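Local coordinates for protein geranylgeranyl pyrophosphate synthase (Corynebacterium glutamicum, PDB 3LK5) that probably joins isoprenoid units into prenyl diphosphates as a magnesium-dependent prenyltransferase of the FPP/GGPP synthase family, at residues 85-96 and 162-172; 65-76 and 353-364. One frame throughout, in Å; residues are numbered along the deposited sequence.

Interaction 1 of 2, residues 85-96 and 162-172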
loop_
_atom_site.group_PDB
_atom_site.type_symbol
_atom_site.label_atom_id
_atom_site.label_comp_id
_atom_site.label_asym_id
_atom_site.label_seq_id
_atom_site.Cartn_x
_atom_site.Cartn_y
_atom_site.Cartn_z
ATOM N N GLU A 85 -1.301 -28.614 -2.959
ATOM C CA GLU A 85 -1.514 -27.325 -3.629
ATOM C C GLU A 85 -1.007 -27.402 -5.059
ATOM O O GLU A 85 -0.004 -28.072 -5.328
ATOM C CB GLU A 85 -0.763 -26.214 -2.886
ATOM C CG GLU A 85 -1.256 -25.984 -1.469
ATOM C CD GLU A 85 -2.732 -25.635 -1.373
ATOM O OE1 GLU A 85 -3.261 -24.858 -2.214
ATOM O OE2 GLU A 85 -3.380 -26.089 -0.397
ATOM N N LYS A 86 -1.656 -26.683 -5.965
ATOM C CA LYS A 86 -1.172 -26.567 -7.348
ATOM C C LYS A 86 0.165 -25.867 -7.375
ATOM O O LYS A 86 0.352 -24.830 -6.716
ATOM C CB LYS A 86 -2.168 -25.783 -8.247
ATOM C CG LYS A 86 -3.549 -26.441 -8.371
ATOM C CD LYS A 86 -4.487 -25.682 -9.334
ATOM C CE LYS A 86 -5.000 -24.350 -8.720
ATOM N NZ LYS A 86 -5.863 -23.567 -9.693
ATOM N N LEU A 87 1.068 -26.368 -8.209
ATOM C CA LEU A 87 2.397 -25.776 -8.314
ATOM C C LEU A 87 2.348 -24.298 -8.734
ATOM O O LEU A 87 3.074 -23.462 -8.218
ATOM C CB LEU A 87 3.204 -26.566 -9.339
ATOM C CG LEU A 87 4.535 -25.987 -9.788
ATOM C CD1 LEU A 87 5.518 -25.867 -8.611
ATOM C CD2 LEU A 87 5.085 -26.934 -10.860
ATOM N N GLU A 88 1.494 -24.001 -9.707
ATOM C CA GLU A 88 1.343 -22.648 -10.206
ATOM C C GLU A 88 0.936 -21.686 -9.072
ATOM O O GLU A 88 1.336 -20.495 -9.054
ATOM C CB GLU A 88 0.226 -22.651 -11.271
ATOM C CG GLU A 88 0.513 -23.552 -12.480
ATOM C CD GLU A 88 0.383 -25.100 -12.232
ATOM O OE1 GLU A 88 -0.127 -25.602 -11.203
ATOM O OE2 GLU A 88 0.797 -25.831 -13.169
ATOM N N SER A 89 0.090 -22.177 -8.175
ATOM C CA SER A 89 -0.394 -21.336 -7.037
ATOM C C SER A 89 0.725 -21.053 -6.055
ATOM O O SER A 89 0.836 -19.945 -5.526
ATOM C CB SER A 89 -1.560 -22.014 -6.313
ATOM O OG SER A 89 -2.639 -22.279 -7.216
ATOM N N VAL A 90 1.529 -22.074 -5.777
ATOM C CA VAL A 90 2.695 -21.855 -4.916
ATOM C C VAL A 90 3.642 -20.862 -5.525
ATOM O O VAL A 90 4.158 -19.946 -4.823
ATOM C CB VAL A 90 3.422 -23.204 -4.615
ATOM C CG1 VAL A 90 4.667 -22.964 -3.762
ATOM C CG2 VAL A 90 2.447 -24.172 -3.945
ATOM N N LEU A 91 3.892 -21.010 -6.834
ATOM C CA LEU A 91 4.830 -20.112 -7.506
ATOM C C LEU A 91 4.290 -18.672 -7.551
ATOM O O LEU A 91 5.061 -17.712 -7.446
ATOM C CB LEU A 91 5.097 -20.588 -8.962
ATOM C CG LEU A 91 5.848 -21.939 -9.021
ATOM C CD1 LEU A 91 5.921 -22.439 -10.504
ATOM C CD2 LEU A 91 7.239 -21.802 -8.448
ATOM N N ASP A 92 2.982 -18.530 -7.705
ATOM C CA ASP A 92 2.391 -17.180 -7.691
ATOM C C ASP A 92 2.475 -16.546 -6.321
ATOM O O ASP A 92 2.759 -15.329 -6.212
ATOM C CB ASP A 92 0.934 -17.244 -8.125
ATOM C CG ASP A 92 0.787 -17.310 -9.646
ATOM O OD1 ASP A 92 1.722 -17.024 -10.407
ATOM O OD2 ASP A 92 -0.280 -17.685 -10.092
ATOM N N ALA A 93 2.244 -17.367 -5.277
ATOM C CA ALA A 93 2.450 -16.854 -3.893
ATOM C C ALA A 93 3.865 -16.377 -3.681
ATOM O O ALA A 93 4.077 -15.283 -3.138
ATOM C CB ALA A 93 2.061 -17.918 -2.825
ATOM N N ALA A 94 4.857 -17.196 -4.095
ATOM C CA ALA A 94 6.236 -16.758 -4.011
ATOM C C ALA A 94 6.534 -15.481 -4.783
ATOM O O ALA A 94 7.197 -14.562 -4.268
ATOM C CB ALA A 94 7.212 -17.942 -4.460
ATOM N N ALA A 95 6.018 -15.415 -6.007
ATOM C CA ALA A 95 6.295 -14.297 -6.902
ATOM C C ALA A 95 5.648 -13.001 -6.435
ATOM O O ALA A 95 6.163 -11.910 -6.734
ATOM C CB ALA A 95 5.805 -14.639 -8.349
ATOM N N SER A 96 4.539 -13.111 -5.698
ATOM C CA SER A 96 3.811 -11.902 -5.232
ATOM C C SER A 96 4.740 -11.002 -4.389
ATOM O O SER A 96 4.549 -9.784 -4.310
ATOM C CB SER A 96 2.562 -12.280 -4.414
ATOM O OG SER A 96 2.967 -12.774 -3.137
HETATM N N MSE A 162 -2.293 -10.965 -5.895
HETATM C CA MSE A 162 -1.575 -12.094 -6.516
HETATM C C MSE A 162 -1.538 -13.269 -5.562
HETATM O O MSE A 162 -1.704 -14.424 -5.994
HETATM C CB MSE A 162 -0.148 -11.689 -6.929
HETATM C CG MSE A 162 0.537 -12.790 -7.783
HETATM SE SE MSE A 162 2.122 -12.026 -8.613
HETATM C CE MSE A 162 2.711 -13.631 -9.702
ATOM N N LEU A 163 -1.352 -12.987 -4.265
ATOM C CA LEU A 163 -1.487 -14.032 -3.246
ATOM C C LEU A 163 -2.938 -14.559 -3.118
ATOM O O LEU A 163 -3.177 -15.784 -3.206
ATOM C CB LEU A 163 -0.963 -13.532 -1.858
ATOM C CG LEU A 163 -1.126 -14.565 -0.715
ATOM C CD1 LEU A 163 -0.256 -15.829 -0.987
ATOM C CD2 LEU A 163 -0.803 -13.916 0.646
ATOM N N GLN A 164 -3.908 -13.659 -2.908
ATOM C CA GLN A 164 -5.276 -14.110 -2.590
ATOM C C GLN A 164 -5.909 -14.802 -3.809
ATOM O O GLN A 164 -6.740 -15.695 -3.629
ATOM C CB GLN A 164 -6.175 -12.934 -2.197
ATOM C CG GLN A 164 -5.728 -12.248 -0.846
ATOM C CD GLN A 164 -5.520 -13.221 0.292
ATOM O OE1 GLN A 164 -6.248 -14.199 0.423
ATOM N NE2 GLN A 164 -4.524 -12.936 1.145
ATOM N N ASP A 165 -5.468 -14.431 -5.006
ATOM C CA ASP A 165 -6.022 -14.990 -6.263
ATOM C C ASP A 165 -5.170 -16.081 -6.889
ATOM O O ASP A 165 -5.438 -16.525 -8.028
ATOM C CB ASP A 165 -6.288 -13.896 -7.310
ATOM C CG ASP A 165 -7.456 -12.970 -6.909
ATOM O OD1 ASP A 165 -8.432 -13.397 -6.251
ATOM O OD2 ASP A 165 -7.361 -11.772 -7.218
ATOM N N SER A 166 -4.172 -16.538 -6.128
ATOM C CA SER A 166 -3.161 -17.492 -6.614
ATOM C C SER A 166 -3.770 -18.853 -6.935
ATOM O O SER A 166 -3.196 -19.612 -7.731
ATOM C CB SER A 166 -2.081 -17.693 -5.548
ATOM O OG SER A 166 -2.663 -18.152 -4.330
ATOM N N GLY A 167 -4.889 -19.168 -6.283
ATOM C CA GLY A 167 -5.478 -20.505 -6.382
ATOM C C GLY A 167 -5.019 -21.420 -5.260
ATOM O O GLY A 167 -5.391 -22.586 -5.259
ATOM N N LEU A 168 -4.205 -20.920 -4.307
ATOM C CA LEU A 168 -3.977 -21.654 -3.038
ATOM C C LEU A 168 -5.337 -21.967 -2.404
ATOM O O LEU A 168 -6.262 -21.140 -2.475
ATOM C CB LEU A 168 -3.148 -20.811 -2.048
ATOM C CG LEU A 168 -1.644 -20.663 -2.376
ATOM C CD1 LEU A 168 -0.963 -19.802 -1.315
ATOM C CD2 LEU A 168 -0.977 -22.055 -2.439
ATOM N N SER A 169 -5.448 -23.140 -1.800
ATOM C CA SER A 169 -6.647 -23.556 -1.083
ATOM C C SER A 169 -6.929 -22.596 0.080
ATOM O O SER A 169 -6.020 -21.905 0.564
ATOM C CB SER A 169 -6.461 -24.974 -0.539
ATOM O OG SER A 169 -5.485 -25.004 0.505
ATOM N N ALA A 170 -8.187 -22.562 0.523
ATOM C CA ALA A 170 -8.553 -21.802 1.733
ATOM C C ALA A 170 -7.651 -22.144 2.899
ATOM O O ALA A 170 -7.277 -21.265 3.673
ATOM C CB ALA A 170 -9.972 -22.096 2.114
ATOM N N GLU A 171 -7.355 -23.447 3.079
ATOM C CA GLU A 171 -6.526 -23.889 4.201
ATOM C C GLU A 171 -5.103 -23.326 4.096
ATOM O O GLU A 171 -4.539 -22.820 5.093
ATOM C CB GLU A 171 -6.493 -25.427 4.269
ATOM C CG GLU A 171 -7.861 -26.060 4.585
ATOM C CD GLU A 171 -8.919 -26.048 3.424
ATOM O OE1 GLU A 171 -8.662 -25.677 2.236
ATOM O OE2 GLU A 171 -10.067 -26.454 3.731
ATOM N N ALA A 172 -4.529 -23.412 2.899
ATOM C CA ALA A 172 -3.185 -22.868 2.653
ATOM C C ALA A 172 -3.170 -21.351 2.872
ATOM O O ALA A 172 -2.259 -20.829 3.526
ATOM C CB ALA A 172 -2.708 -23.210 1.209
HETATM O O HOH W 1 -3.633 -24.898 -4.878
HETATM O O HOH W 2 -2.094 -19.936 -10.293
#

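Interaction 2 of 2, residues 65-76 and 353-364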
loop_
_atom_site.group_PDB
_atom_site.type_symbol
_atom_site.label_atom_id
_atom_site.label_comp_id
_atom_site.label_asym_id
_atom_site.label_seq_id
_atom_site.Cartn_x
_atom_site.Cartn_y
_atom_site.Cartn_z
ATOM N N ILE A 65 15.345 -12.693 -4.781
ATOM C CA ILE A 65 15.819 -13.436 -3.595
ATOM C C ILE A 65 14.646 -13.806 -2.676
ATOM O O ILE A 65 14.622 -14.882 -2.057
ATOM C CB ILE A 65 16.905 -12.614 -2.828
ATOM C CG1 ILE A 65 17.610 -13.489 -1.791
ATOM C CG2 ILE A 65 16.331 -11.452 -2.100
ATOM C CD1 ILE A 65 18.059 -14.803 -2.366
ATOM N N ARG A 66 13.642 -12.916 -2.600
ATOM C CA ARG A 66 12.529 -13.168 -1.677
ATOM C C ARG A 66 11.639 -14.312 -2.163
ATOM O O ARG A 66 11.396 -15.232 -1.402
ATOM C CB ARG A 66 11.753 -11.866 -1.305
ATOM C CG ARG A 66 12.634 -10.850 -0.573
ATOM C CD ARG A 66 11.998 -9.459 -0.427
ATOM N NE ARG A 66 13.020 -8.545 0.082
ATOM C CZ ARG A 66 13.979 -7.985 -0.654
ATOM N NH1 ARG A 66 14.048 -8.200 -1.954
ATOM N NH2 ARG A 66 14.878 -7.196 -0.072
ATOM N N PRO A 67 11.192 -14.302 -3.448
ATOM C CA PRO A 67 10.483 -15.483 -3.946
ATOM C C PRO A 67 11.346 -16.723 -3.883
ATOM O O PRO A 67 10.852 -17.812 -3.617
ATOM C CB PRO A 67 10.223 -15.157 -5.437
ATOM C CG PRO A 67 10.209 -13.674 -5.505
ATOM C CD PRO A 67 11.198 -13.206 -4.432
ATOM N N LEU A 68 12.639 -16.567 -4.116
ATOM C CA LEU A 68 13.535 -17.746 -4.014
ATOM C C LEU A 68 13.531 -18.377 -2.609
ATOM O O LEU A 68 13.455 -19.594 -2.454
ATOM C CB LEU A 68 14.952 -17.331 -4.407
ATOM C CG LEU A 68 16.002 -18.460 -4.496
ATOM C CD1 LEU A 68 15.558 -19.739 -5.292
ATOM C CD2 LEU A 68 17.276 -17.846 -5.080
ATOM N N TYR A 69 13.570 -17.540 -1.573
ATOM C CA TYR A 69 13.480 -18.036 -0.208
ATOM C C TYR A 69 12.118 -18.608 0.131
ATOM O O TYR A 69 12.053 -19.601 0.843
ATOM C CB TYR A 69 13.927 -16.978 0.831
ATOM C CG TYR A 69 15.423 -17.016 1.091
ATOM C CD1 TYR A 69 16.211 -15.906 0.851
ATOM C CD2 TYR A 69 16.035 -18.187 1.590
ATOM C CE1 TYR A 69 17.586 -15.934 1.099
ATOM C CE2 TYR A 69 17.383 -18.226 1.848
ATOM C CZ TYR A 69 18.152 -17.092 1.614
ATOM O OH TYR A 69 19.507 -17.128 1.886
ATOM N N ALA A 70 11.025 -17.998 -0.352
ATOM C CA ALA A 70 9.717 -18.587 -0.147
ATOM C C ALA A 70 9.646 -20.004 -0.764
ATOM O O ALA A 70 9.136 -20.953 -0.152
ATOM C CB ALA A 70 8.611 -17.673 -0.740
ATOM N N TRP A 71 10.148 -20.124 -1.993
ATOM C CA TRP A 71 10.188 -21.413 -2.662
ATOM C C TRP A 71 11.027 -22.443 -1.902
ATOM O O TRP A 71 10.616 -23.574 -1.738
ATOM C CB TRP A 71 10.691 -21.219 -4.109
ATOM C CG TRP A 71 10.817 -22.490 -4.934
ATOM C CD1 TRP A 71 11.965 -22.944 -5.544
ATOM C CD2 TRP A 71 9.780 -23.414 -5.295
ATOM N NE1 TRP A 71 11.710 -24.110 -6.218
ATOM C CE2 TRP A 71 10.382 -24.419 -6.097
ATOM C CE3 TRP A 71 8.410 -23.499 -5.019
ATOM C CZ2 TRP A 71 9.660 -25.512 -6.600
ATOM C CZ3 TRP A 71 7.683 -24.583 -5.522
ATOM C CH2 TRP A 71 8.324 -25.577 -6.312
ATOM N N ALA A 72 12.178 -22.018 -1.411
ATOM C CA ALA A 72 13.047 -22.889 -0.615
ATOM C C ALA A 72 12.364 -23.323 0.662
ATOM O O ALA A 72 12.528 -24.469 1.086
ATOM C CB ALA A 72 14.345 -22.173 -0.296
ATOM N N GLY A 73 11.636 -22.413 1.304
ATOM C CA GLY A 73 10.853 -22.788 2.505
ATOM C C GLY A 73 9.788 -23.830 2.230
ATOM O O GLY A 73 9.584 -24.784 3.016
ATOM N N PHE A 74 9.110 -23.669 1.104
ATOM C CA PHE A 74 8.119 -24.663 0.652
ATOM C C PHE A 74 8.789 -26.022 0.433
ATOM O O PHE A 74 8.295 -27.047 0.914
ATOM C CB PHE A 74 7.436 -24.173 -0.639
ATOM C CG PHE A 74 6.458 -25.159 -1.228
ATOM C CD1 PHE A 74 5.163 -25.254 -0.733
ATOM C CD2 PHE A 74 6.850 -25.992 -2.286
ATOM C CE1 PHE A 74 4.253 -26.173 -1.258
ATOM C CE2 PHE A 74 5.966 -26.912 -2.831
ATOM C CZ PHE A 74 4.654 -27.017 -2.304
ATOM N N LEU A 75 9.918 -26.027 -0.268
ATOM C CA LEU A 75 10.600 -27.284 -0.559
ATOM C C LEU A 75 11.157 -27.926 0.731
ATOM O O LEU A 75 11.097 -29.139 0.888
ATOM C CB LEU A 75 11.735 -27.080 -1.561
ATOM C CG LEU A 75 11.318 -26.653 -2.978
ATOM C CD1 LEU A 75 12.573 -26.441 -3.803
ATOM C CD2 LEU A 75 10.377 -27.681 -3.631
ATOM N N ALA A 76 11.700 -27.111 1.626
ATOM C CA ALA A 76 12.204 -27.608 2.912
ATOM C C ALA A 76 11.121 -28.341 3.733
ATOM O O ALA A 76 11.414 -29.371 4.368
ATOM C CB ALA A 76 12.857 -26.473 3.729
ATOM N N ILE A 353 15.836 -31.777 6.698
ATOM C CA ILE A 353 15.516 -31.037 5.460
ATOM C C ILE A 353 16.073 -31.879 4.303
ATOM O O ILE A 353 17.168 -32.425 4.441
ATOM C CB ILE A 353 16.206 -29.649 5.497
ATOM C CG1 ILE A 353 15.466 -28.722 6.453
ATOM C CG2 ILE A 353 16.272 -28.997 4.112
ATOM C CD1 ILE A 353 16.284 -27.519 6.857
ATOM N N PRO A 354 15.340 -31.999 3.168
ATOM C CA PRO A 354 15.920 -32.817 2.080
ATOM C C PRO A 354 17.337 -32.331 1.781
ATOM O O PRO A 354 17.598 -31.108 1.860
ATOM C CB PRO A 354 14.998 -32.541 0.883
ATOM C CG PRO A 354 13.693 -32.110 1.493
ATOM C CD PRO A 354 14.046 -31.389 2.781
ATOM N N ASP A 355 18.244 -33.261 1.466
ATOM C CA ASP A 355 19.678 -32.935 1.251
ATOM C C ASP A 355 19.915 -31.793 0.286
ATOM O O ASP A 355 20.736 -30.907 0.544
ATOM C CB ASP A 355 20.452 -34.151 0.684
ATOM C CG ASP A 355 20.765 -35.186 1.728
ATOM O OD1 ASP A 355 20.531 -34.896 2.917
ATOM O OD2 ASP A 355 21.246 -36.296 1.359
ATOM N N GLU A 356 19.231 -31.847 -0.855
ATOM C CA GLU A 356 19.425 -30.881 -1.925
ATOM C C GLU A 356 18.949 -29.475 -1.522
ATOM O O GLU A 356 19.551 -28.461 -1.924
ATOM C CB GLU A 356 18.757 -31.386 -3.220
ATOM C CG GLU A 356 17.946 -30.355 -4.034
ATOM C CD GLU A 356 18.819 -29.357 -4.792
ATOM O OE1 GLU A 356 20.043 -29.605 -4.939
ATOM O OE2 GLU A 356 18.287 -28.325 -5.240
ATOM N N VAL A 357 17.857 -29.416 -0.763
ATOM C CA VAL A 357 17.346 -28.140 -0.266
ATOM C C VAL A 357 18.313 -27.522 0.763
ATOM O O VAL A 357 18.636 -26.326 0.688
ATOM C CB VAL A 357 15.936 -28.296 0.326
ATOM C CG1 VAL A 357 15.393 -26.932 0.765
ATOM C CG2 VAL A 357 14.982 -28.933 -0.735
ATOM N N ARG A 358 18.821 -28.352 1.690
ATOM C CA ARG A 358 19.807 -27.887 2.660
ATOM C C ARG A 358 21.027 -27.312 1.955
ATOM O O ARG A 358 21.520 -26.234 2.318
ATOM C CB ARG A 358 20.228 -29.021 3.611
ATOM C CG ARG A 358 21.247 -28.571 4.645
ATOM C CD ARG A 358 21.611 -29.679 5.625
ATOM N NE ARG A 358 20.604 -29.864 6.673
ATOM C CZ ARG A 358 19.881 -30.978 6.794
ATOM N NH1 ARG A 358 20.065 -31.962 5.916
ATOM N NH2 ARG A 358 18.980 -31.121 7.765
ATOM N N ALA A 359 21.525 -28.061 0.966
ATOM C CA ALA A 359 22.689 -27.669 0.187
ATOM C C ALA A 359 22.490 -26.314 -0.448
ATOM O O ALA A 359 23.364 -25.440 -0.427
ATOM C CB ALA A 359 23.007 -28.747 -0.905
ATOM N N GLN A 360 21.331 -26.129 -1.037
ATOM C CA GLN A 360 21.056 -24.856 -1.666
ATOM C C GLN A 360 20.813 -23.716 -0.659
ATOM O O GLN A 360 21.168 -22.563 -0.939
ATOM C CB GLN A 360 19.884 -25.001 -2.639
ATOM C CG GLN A 360 20.194 -25.880 -3.859
ATOM C CD GLN A 360 21.589 -25.632 -4.443
ATOM O OE1 GLN A 360 21.905 -24.527 -4.904
ATOM N NE2 GLN A 360 22.431 -26.655 -4.404
ATOM N N LEU A 361 20.202 -24.009 0.490
ATOM C CA LEU A 361 20.089 -22.958 1.545
ATOM C C LEU A 361 21.479 -22.549 2.060
ATOM O O LEU A 361 21.750 -21.388 2.304
ATOM C CB LEU A 361 19.201 -23.421 2.725
ATOM C CG LEU A 361 17.708 -23.390 2.323
ATOM C CD1 LEU A 361 16.886 -24.185 3.296
ATOM C CD2 LEU A 361 17.161 -21.912 2.240
ATOM N N ARG A 362 22.384 -23.505 2.167
ATOM C CA ARG A 362 23.774 -23.158 2.539
ATOM C C ARG A 362 24.429 -22.286 1.484
ATOM O O ARG A 362 25.046 -21.260 1.796
ATOM C CB ARG A 362 24.606 -24.430 2.783
ATOM C CG ARG A 362 24.128 -25.255 3.987
ATOM C CD ARG A 362 24.992 -26.541 4.166
ATOM N NE ARG A 362 26.421 -26.194 4.257
ATOM C CZ ARG A 362 27.045 -25.860 5.390
ATOM N NH1 ARG A 362 26.380 -25.846 6.548
ATOM N NH2 ARG A 362 28.343 -25.546 5.371
ATOM N N ALA A 363 24.298 -22.693 0.227
ATOM C CA ALA A 363 24.867 -21.923 -0.880
ATOM C C ALA A 363 24.289 -20.516 -0.986
ATOM O O ALA A 363 25.033 -19.550 -1.234
ATOM C CB ALA A 363 24.698 -22.683 -2.219
ATOM N N LEU A 364 22.968 -20.392 -0.810
ATOM C CA LEU A 364 22.334 -19.078 -0.840
ATOM C C LEU A 364 22.853 -18.149 0.246
ATOM O O LEU A 364 23.052 -16.957 0.010
ATOM C CB LEU A 364 20.822 -19.192 -0.685
ATOM C CG LEU A 364 19.935 -19.101 -1.904
ATOM C CD1 LEU A 364 18.516 -19.245 -1.411
ATOM C CD2 LEU A 364 20.103 -17.754 -2.624
#

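Interaction 1 of 2, residues 85-96 and 162-172
The carboxylate of Glu85 grips Ser169 with both oxygens. Glu85 OE1 takes the backbone N-H of Ser169 at 2.8 Å, nearly straight at 170°, while Glu85 OE2 accepts from Ser169 OG at 2.5 Å; both donors come on the syn side, somewhat out of the carboxylate plane. The glutamate chain is bent at chi2 (-58°) and crosses Leu168 at about a right angle, with Ala172 CB against the carboxylate. Ser169 OG in turn accepts from Ala172 N, capping helix 170-199. A water links Glu85 OE1, Lys86 N and Gly167 O, which helps hold the carboxylate's rotation. One turn on, Ser89 OG donates to Ser166 O at 2.8 Å, from above the carbonyl plane, and Leu168 CD1 lies 3.9 Å from Ala93 CB. At the far end selenomethionine Met162 lies extended, CG anti to the backbone N (chi1 -171°), and brings CE to 3.5 Å from Ala95 CB. CE also touches Asp92 OD1, which is salt-bridged to Arg28. Ser166 OG accepts from Leu168 N, an ST turn. This turn and the N-cap shape the connection between helices 144-164 and 170-199, which packs against the start of helix 87-111 in the all-helical prenyl synthase fold.

Interaction 2 of 2, residues 65-76 and 353-364
Leu364 makes a CH-pi contact with Tyr69: CD1 sits over one face of the ring, 3.9 Å from its centroid and 25° off the normal, displaced toward the rim. Leu361 CD2 meets the ring edge near its plane, 3.7 Å from Tyr69 CE2. The phenol oxygen rests against Leu364 CB and is hydrogen-bonded to Tyr245 OH, which also bonds Leu361 O and so bridges the two helices.

The remaining side-chain contacts are aliphatic. Leu364 CD2 reaches Ile65 CD1 at 3.6 Å as the two side chains slide past each other in opposite directions, and it meets Leu68 CD2 tip to tip. Leu361 CD2 also covers Ala72 CB. Val357 divides its methyls between Ala76 and Leu75: CG1, anti to the backbone N (chi1 -177°), packs on Ala76 CB at 3.9 Å, while CG2 reaches Leu75 CB.

Backbone carbonyls supply the third kind of neighbour. Pro354 CD lies 3.7 Å from Ala76 O, and Val357 CG1 touches Ala72 O.

The short helix axes run roughly antiparallel at 151°, 9.7 Å apart at closest approach. With no direct hydrogen bond between the segments and a polar link through Tyr245, this joint between helices 65-78 and 355-369 rests mainly on side-chain shape and burial of apolar surface.

In the fold
Helices 65-78 and 87-111, consecutive in the chain, connect the two contacts, whose centres lie 18 Å apart. The two contacts touch where Val90 packs on Trp71 and Phe74, Leu87 on Trp71, and Ala94 O on Pro67. In sequence, the partners of interaction 1 both fall between those of interaction 2, which brings residues 353-364, near the C-terminus, back onto residues 65-76. Interaction 1 ties helix 87-111 to the connection between helices 144-164 and 170-199, and interaction 2 ties helix 65-78 to helix 355-369. Helix 205-231 touches both. Helix 87-111 carries the magnesium-binding Asp108 and helix 170-199 carries Asp194; interaction 1 joins ends of these helices away from those aspartates.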